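Local coordinates for protein isomerase/lactonizing enzyme (Agrobacterium tumefaciens, PDB 1RVK) that is of unknown function but belongs to the enolase superfamily, binds magnesium and probably acts on a carboxylate substrate as an isomerase or lactonizing enzyme, at residues Gly45-His49 against Asp110-Ser115; Ile252-Glu258 against Ala275-Arg280. All coordinates share one frame; numbering follows the deposited sequence.

How the contacts relate
The two contacts lie in the two domains of an enolase-superfamily chain. Contact 1 comes first in sequence and closes before contact 2 opens. It sets the end strand 47-52 of the three-stranded antiparallel sheet against helix 98-116, within the N-terminal domain. Contact 2 pairs the parallel strands 254-256 and 278-281 of the C-terminal barrel. Their centres are about 35 Å apart, on opposite sides of the centre of the chain, and their nearest atoms are about 21 Å apart. They share no helix, strand or sheet. Contact 2 carries a magnesium ligand, E258. Contact 1 is far from the metal and holds none of its ligands.

Contact 1 (Gly45-His49 against Asp110-Ser115); sequences GQEGH and DLAGRS
The H49 ring and the R114 guanidinium meet nearly at right angles, their planes 79° apart. H49 CD2 lies over one face of the guanidinium, toward its rim. R114 NE sits at the ring edge, near its plane, 3.9 Å from H49 CD2. E47 C lies over one face of the ring, offset toward its rim, and E47 OE2 lies at its edge, in plane. E47 OE1 is salt-bridged to R41. At the guanidinium edge, in plane, lies the D110 carboxylate. F373 meets the H49 ring edge-to-face, and T39 is hydrogen-bonded to its ND1.

One oxygen, D110 OD2, joins strand to helix. It takes the backbone N-H of H49 at 2.8 Å (H49 N to D110 OD2), nearly straight (170°), on its anti side. R114 CG lies beside its backbone N (chi1 -74°) and the chain runs extended, bringing NE to the same oxygen on its syn side in a salt bridge. D110 OD1 accepts from the backbone N of L367. Both segments and a distant part of the chain thus fix the carboxylate.

G48 lets the backbones close up, with G48 CA 3.6 Å from L111 CB. L111 CD1 packs on E47 C at 3.4 Å. S115 OG donates to L111 O and also touches Q46 CB at 3.4 Å. This is helix-on-sheet packing in the alpha+beta N-terminal domain of the enolase superfamily, helix 98-116 against strand 47-52.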
loop_
_atom_site.group_PDB
_atom_site.type_symbol
_atom_site.label_atom_id
_atom_site.label_comp_id
_atom_site.label_asym_id
_atom_site.label_seq_id
_atom_site.Cartn_x
_atom_site.Cartn_y
_atom_site.Cartn_z
ATOM N N GLY A 45 -22.811 -2.858 20.999
ATOM C CA GLY A 45 -22.442 -1.500 20.648
ATOM C C GLY A 45 -20.993 -1.273 20.258
ATOM O O GLY A 45 -20.624 -0.152 19.915
ATOM N N GLN A 46 -20.170 -2.316 20.319
ATOM C CA GLN A 46 -18.761 -2.199 19.942
ATOM C C GLN A 46 -18.697 -1.924 18.439
ATOM O O GLN A 46 -19.523 -2.425 17.679
ATOM C CB GLN A 46 -18.011 -3.496 20.259
ATOM C CG GLN A 46 -17.888 -3.838 21.741
ATOM C CD GLN A 46 -16.760 -3.096 22.441
ATOM O OE1 GLN A 46 -16.410 -3.415 23.577
ATOM N NE2 GLN A 46 -16.186 -2.103 21.768
ATOM N N GLU A 47 -17.719 -1.134 18.011
ATOM C CA GLU A 47 -17.588 -0.798 16.596
ATOM C C GLU A 47 -16.172 -0.970 16.071
ATOM O O GLU A 47 -15.203 -0.918 16.833
ATOM C CB GLU A 47 -18.029 0.651 16.350
ATOM C CG GLU A 47 -19.505 0.909 16.606
ATOM C CD GLU A 47 -19.880 2.378 16.493
ATOM O OE1 GLU A 47 -21.084 2.690 16.582
ATOM O OE2 GLU A 47 -18.976 3.222 16.321
ATOM N N GLY A 48 -16.084 -1.176 14.758
ATOM C CA GLY A 48 -14.817 -1.324 14.067
ATOM C C GLY A 48 -14.931 -0.452 12.827
ATOM O O GLY A 48 -15.992 -0.417 12.199
ATOM N N HIS A 49 -13.856 0.241 12.460
ATOM C CA HIS A 49 -13.891 1.145 11.311
ATOM C C HIS A 49 -12.731 0.962 10.339
ATOM O O HIS A 49 -11.666 0.471 10.710
ATOM C CB HIS A 49 -13.850 2.598 11.795
ATOM C CG HIS A 49 -14.669 2.858 13.017
ATOM N ND1 HIS A 49 -16.031 3.061 12.973
ATOM C CD2 HIS A 49 -14.320 2.925 14.324
ATOM C CE1 HIS A 49 -16.486 3.244 14.201
ATOM N NE2 HIS A 49 -15.469 3.166 15.038
ATOM N N ASP A 110 -10.367 -4.309 13.110
ATOM C CA ASP A 110 -10.419 -3.148 13.996
ATOM C C ASP A 110 -11.466 -3.376 15.082
ATOM O O ASP A 110 -11.261 -3.016 16.240
ATOM C CB ASP A 110 -10.757 -1.880 13.203
ATOM C CG ASP A 110 -10.630 -0.616 14.040
ATOM O OD1 ASP A 110 -9.535 -0.378 14.589
ATOM O OD2 ASP A 110 -11.620 0.142 14.144
ATOM N N LEU A 111 -12.584 -3.986 14.702
ATOM C CA LEU A 111 -13.660 -4.273 15.644
ATOM C C LEU A 111 -13.193 -5.230 16.739
ATOM O O LEU A 111 -13.487 -5.028 17.916
ATOM C CB LEU A 111 -14.859 -4.872 14.905
ATOM C CG LEU A 111 -16.003 -5.428 15.760
ATOM C CD1 LEU A 111 -16.591 -4.338 16.647
ATOM C CD2 LEU A 111 -17.072 -5.997 14.844
ATOM N N ALA A 112 -12.472 -6.280 16.352
ATOM C CA ALA A 112 -11.980 -7.245 17.328
ATOM C C ALA A 112 -10.963 -6.582 18.250
ATOM O O ALA A 112 -10.979 -6.796 19.462
ATOM C CB ALA A 112 -11.340 -8.438 16.617
ATOM N N GLY A 113 -10.080 -5.773 17.667
ATOM C CA GLY A 113 -9.064 -5.090 18.452
ATOM C C GLY A 113 -9.642 -4.083 19.429
ATOM O O GLY A 113 -9.253 -4.043 20.598
ATOM N N ARG A 114 -10.568 -3.258 18.953
ATOM C CA ARG A 114 -11.187 -2.269 19.821
ATOM C C ARG A 114 -12.011 -2.959 20.907
ATOM O O ARG A 114 -12.011 -2.526 22.057
ATOM C CB ARG A 114 -12.067 -1.316 19.008
ATOM C CG ARG A 114 -11.281 -0.298 18.182
ATOM C CD ARG A 114 -12.212 0.647 17.423
ATOM N NE ARG A 114 -11.472 1.572 16.565
ATOM C CZ ARG A 114 -11.206 2.841 16.870
ATOM N NH1 ARG A 114 -11.625 3.357 18.019
ATOM N NH2 ARG A 114 -10.510 3.594 16.026
ATOM N N SER A 115 -12.699 -4.038 20.546
ATOM C CA SER A 115 -13.517 -4.773 21.508
ATOM C C SER A 115 -12.673 -5.388 22.624
ATOM O O SER A 115 -13.120 -5.484 23.771
ATOM C CB SER A 115 -14.307 -5.881 20.801
ATOM O OG SER A 115 -15.203 -5.339 19.844
#

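Contact 2 (Ile252-Glu258 against Ala275-Arg280); sequences IPVVGPE and ACDILR. With MG (magnesium ion), chain B.
V254 and D277 hold each other by two bonds. V254 N gives its hydrogen to D277 OD2 at 2.9 Å, which accepts through its anti lone pair. D277 N returns a bond to V254 O in the carbonyl plane. V254 O also accepts from I278 N at 3.2 Å, so two successive amides share it. A water bonded to D277 OD2 also bonds to I252 O. Next along, G256 N donates to I278 O at 3.0 Å, which also takes a CA-H contact from V255. V255 CG2 is pressed tightly against I278 CD1, at 3.3 Å.

At the C-terminal strand ends, E258 and R280 run side by side. R280 CG is anti to the backbone N (chi1 -170°), and the extended chain carries the guanidinium alongside E258. R280 NE meets E258 OE1 on its anti side, in the guanidinium plane, at 3.0 Å and 160°. R280 NH1 comes to E258 OE1 from above the carboxylate plane, at 3.3 Å; the two planes are 60° apart. E258 OE1 also binds magnesium at 2.1 Å, while E258 OE2 accepts from a metal-bound water. R280 NH1 also has a salt bridge to E329, R280 NH2 bonds weakly to E307 O, and E258 N bonds to E237.

D206 and E232 complete the protein ligands. The strands belong to a right-handed beta-alpha-beta unit through helix 263-272. Metal-binding carboxylates at the C-terminal strand ends mark the enolase-superfamily barrel.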
loop_
_atom_site.group_PDB
_atom_site.type_symbol
_atom_site.label_atom_id
_atom_site.label_comp_id
_atom_site.label_asym_id
_atom_site.label_seq_id
_atom_site.Cartn_x
_atom_site.Cartn_y
_atom_site.Cartn_z
ATOM N N ILE A 252 19.884 -7.613 -10.579
ATOM C CA ILE A 252 19.130 -6.912 -9.541
ATOM C C ILE A 252 17.849 -7.668 -9.198
ATOM O O ILE A 252 17.158 -8.182 -10.082
ATOM C CB ILE A 252 18.773 -5.460 -9.981
ATOM C CG1 ILE A 252 18.045 -4.732 -8.847
ATOM C CG2 ILE A 252 17.897 -5.481 -11.231
ATOM C CD1 ILE A 252 17.822 -3.242 -9.104
ATOM N N PRO A 253 17.526 -7.766 -7.901
ATOM C CA PRO A 253 16.311 -8.473 -7.487
ATOM C C PRO A 253 15.037 -7.850 -8.056
ATOM O O PRO A 253 14.900 -6.624 -8.122
ATOM C CB PRO A 253 16.359 -8.379 -5.965
ATOM C CG PRO A 253 17.841 -8.387 -5.683
ATOM C CD PRO A 253 18.357 -7.425 -6.732
ATOM N N VAL A 254 14.118 -8.715 -8.473
ATOM C CA VAL A 254 12.830 -8.290 -9.001
ATOM C C VAL A 254 11.817 -8.577 -7.901
ATOM O O VAL A 254 11.772 -9.688 -7.374
ATOM C CB VAL A 254 12.446 -9.099 -10.261
ATOM C CG1 VAL A 254 11.011 -8.788 -10.668
ATOM C CG2 VAL A 254 13.395 -8.766 -11.394
ATOM N N VAL A 255 11.014 -7.578 -7.544
ATOM C CA VAL A 255 10.006 -7.752 -6.499
ATOM C C VAL A 255 8.618 -7.665 -7.117
ATOM O O VAL A 255 8.359 -6.799 -7.948
ATOM C CB VAL A 255 10.130 -6.669 -5.404
ATOM C CG1 VAL A 255 9.114 -6.922 -4.296
ATOM C CG2 VAL A 255 11.529 -6.674 -4.839
ATOM N N GLY A 256 7.737 -8.575 -6.717
ATOM C CA GLY A 256 6.388 -8.580 -7.248
ATOM C C GLY A 256 5.634 -9.825 -6.821
ATOM O O GLY A 256 6.190 -10.673 -6.132
ATOM N N PRO A 257 4.353 -9.956 -7.198
ATOM C CA PRO A 257 3.591 -8.989 -7.984
ATOM C C PRO A 257 2.820 -8.051 -7.062
ATOM O O PRO A 257 2.314 -8.476 -6.026
ATOM C CB PRO A 257 2.666 -9.879 -8.795
ATOM C CG PRO A 257 2.302 -10.943 -7.793
ATOM C CD PRO A 257 3.608 -11.223 -7.052
ATOM N N GLU A 258 2.732 -6.776 -7.425
ATOM C CA GLU A 258 1.994 -5.847 -6.583
ATOM C C GLU A 258 0.519 -5.747 -6.941
ATOM O O GLU A 258 -0.344 -5.927 -6.082
ATOM C CB GLU A 258 2.587 -4.440 -6.647
ATOM C CG GLU A 258 1.849 -3.476 -5.727
ATOM C CD GLU A 258 2.283 -2.046 -5.900
ATOM O OE1 GLU A 258 3.478 -1.769 -5.697
ATOM O OE2 GLU A 258 1.431 -1.200 -6.232
ATOM N N ALA A 275 9.115 -16.306 -10.793
ATOM C CA ALA A 275 8.889 -15.042 -11.487
ATOM C C ALA A 275 9.432 -13.822 -10.753
ATOM O O ALA A 275 9.462 -12.724 -11.310
ATOM C CB ALA A 275 7.401 -14.859 -11.752
ATOM N N CYS A 276 9.849 -14.006 -9.506
ATOM C CA CYS A 276 10.392 -12.901 -8.725
ATOM C C CYS A 276 11.403 -13.413 -7.706
ATOM O O CYS A 276 11.440 -14.608 -7.405
ATOM C CB CYS A 276 9.267 -12.167 -7.998
ATOM S SG CYS A 276 8.330 -13.207 -6.861
ATOM N N ASP A 277 12.218 -12.500 -7.184
ATOM C CA ASP A 277 13.235 -12.829 -6.186
ATOM C C ASP A 277 12.739 -12.433 -4.798
ATOM O O ASP A 277 13.196 -12.966 -3.786
ATOM C CB ASP A 277 14.527 -12.075 -6.496
ATOM C CG ASP A 277 15.028 -12.346 -7.901
ATOM O OD1 ASP A 277 15.448 -13.493 -8.171
ATOM O OD2 ASP A 277 14.988 -11.417 -8.736
ATOM N N ILE A 278 11.813 -11.481 -4.771
ATOM C CA ILE A 278 11.206 -10.988 -3.535
ATOM C C ILE A 278 9.716 -10.908 -3.847
ATOM O O ILE A 278 9.330 -10.389 -4.894
ATOM C CB ILE A 278 11.706 -9.567 -3.183
ATOM C CG1 ILE A 278 13.230 -9.556 -3.042
ATOM C CG2 ILE A 278 11.051 -9.089 -1.895
ATOM C CD1 ILE A 278 13.819 -8.155 -2.947
ATOM N N LEU A 279 8.879 -11.423 -2.953
ATOM C CA LEU A 279 7.440 -11.394 -3.182
ATOM C C LEU A 279 6.867 -10.046 -2.756
ATOM O O LEU A 279 7.514 -9.279 -2.038
ATOM C CB LEU A 279 6.761 -12.514 -2.386
ATOM C CG LEU A 279 5.341 -12.915 -2.799
ATOM C CD1 LEU A 279 5.366 -13.488 -4.216
ATOM C CD2 LEU A 279 4.786 -13.946 -1.809
ATOM N N ARG A 280 5.658 -9.745 -3.215
ATOM C CA ARG A 280 5.015 -8.496 -2.832
ATOM C C ARG A 280 3.550 -8.772 -2.541
ATOM O O ARG A 280 2.937 -9.658 -3.140
ATOM C CB ARG A 280 5.139 -7.446 -3.939
ATOM C CG ARG A 280 4.710 -6.028 -3.519
ATOM C CD ARG A 280 5.464 -5.002 -4.363
ATOM N NE ARG A 280 5.158 -3.596 -4.097
ATOM C CZ ARG A 280 5.454 -2.936 -2.977
ATOM N NH1 ARG A 280 5.143 -1.648 -2.870
ATOM N NH2 ARG A 280 6.036 -3.553 -1.958
HETATM MG MG MG B . 4.583 -0.273 -6.660
HETATM O O HOH W 1 16.492 -10.727 -10.741
HETATM O O HOH W 2 2.687 0.892 -7.195
HETATM O O HOH W 3 4.539 -1.341 -8.620
HETATM O O HOH W 4 4.778 1.197 -4.910
#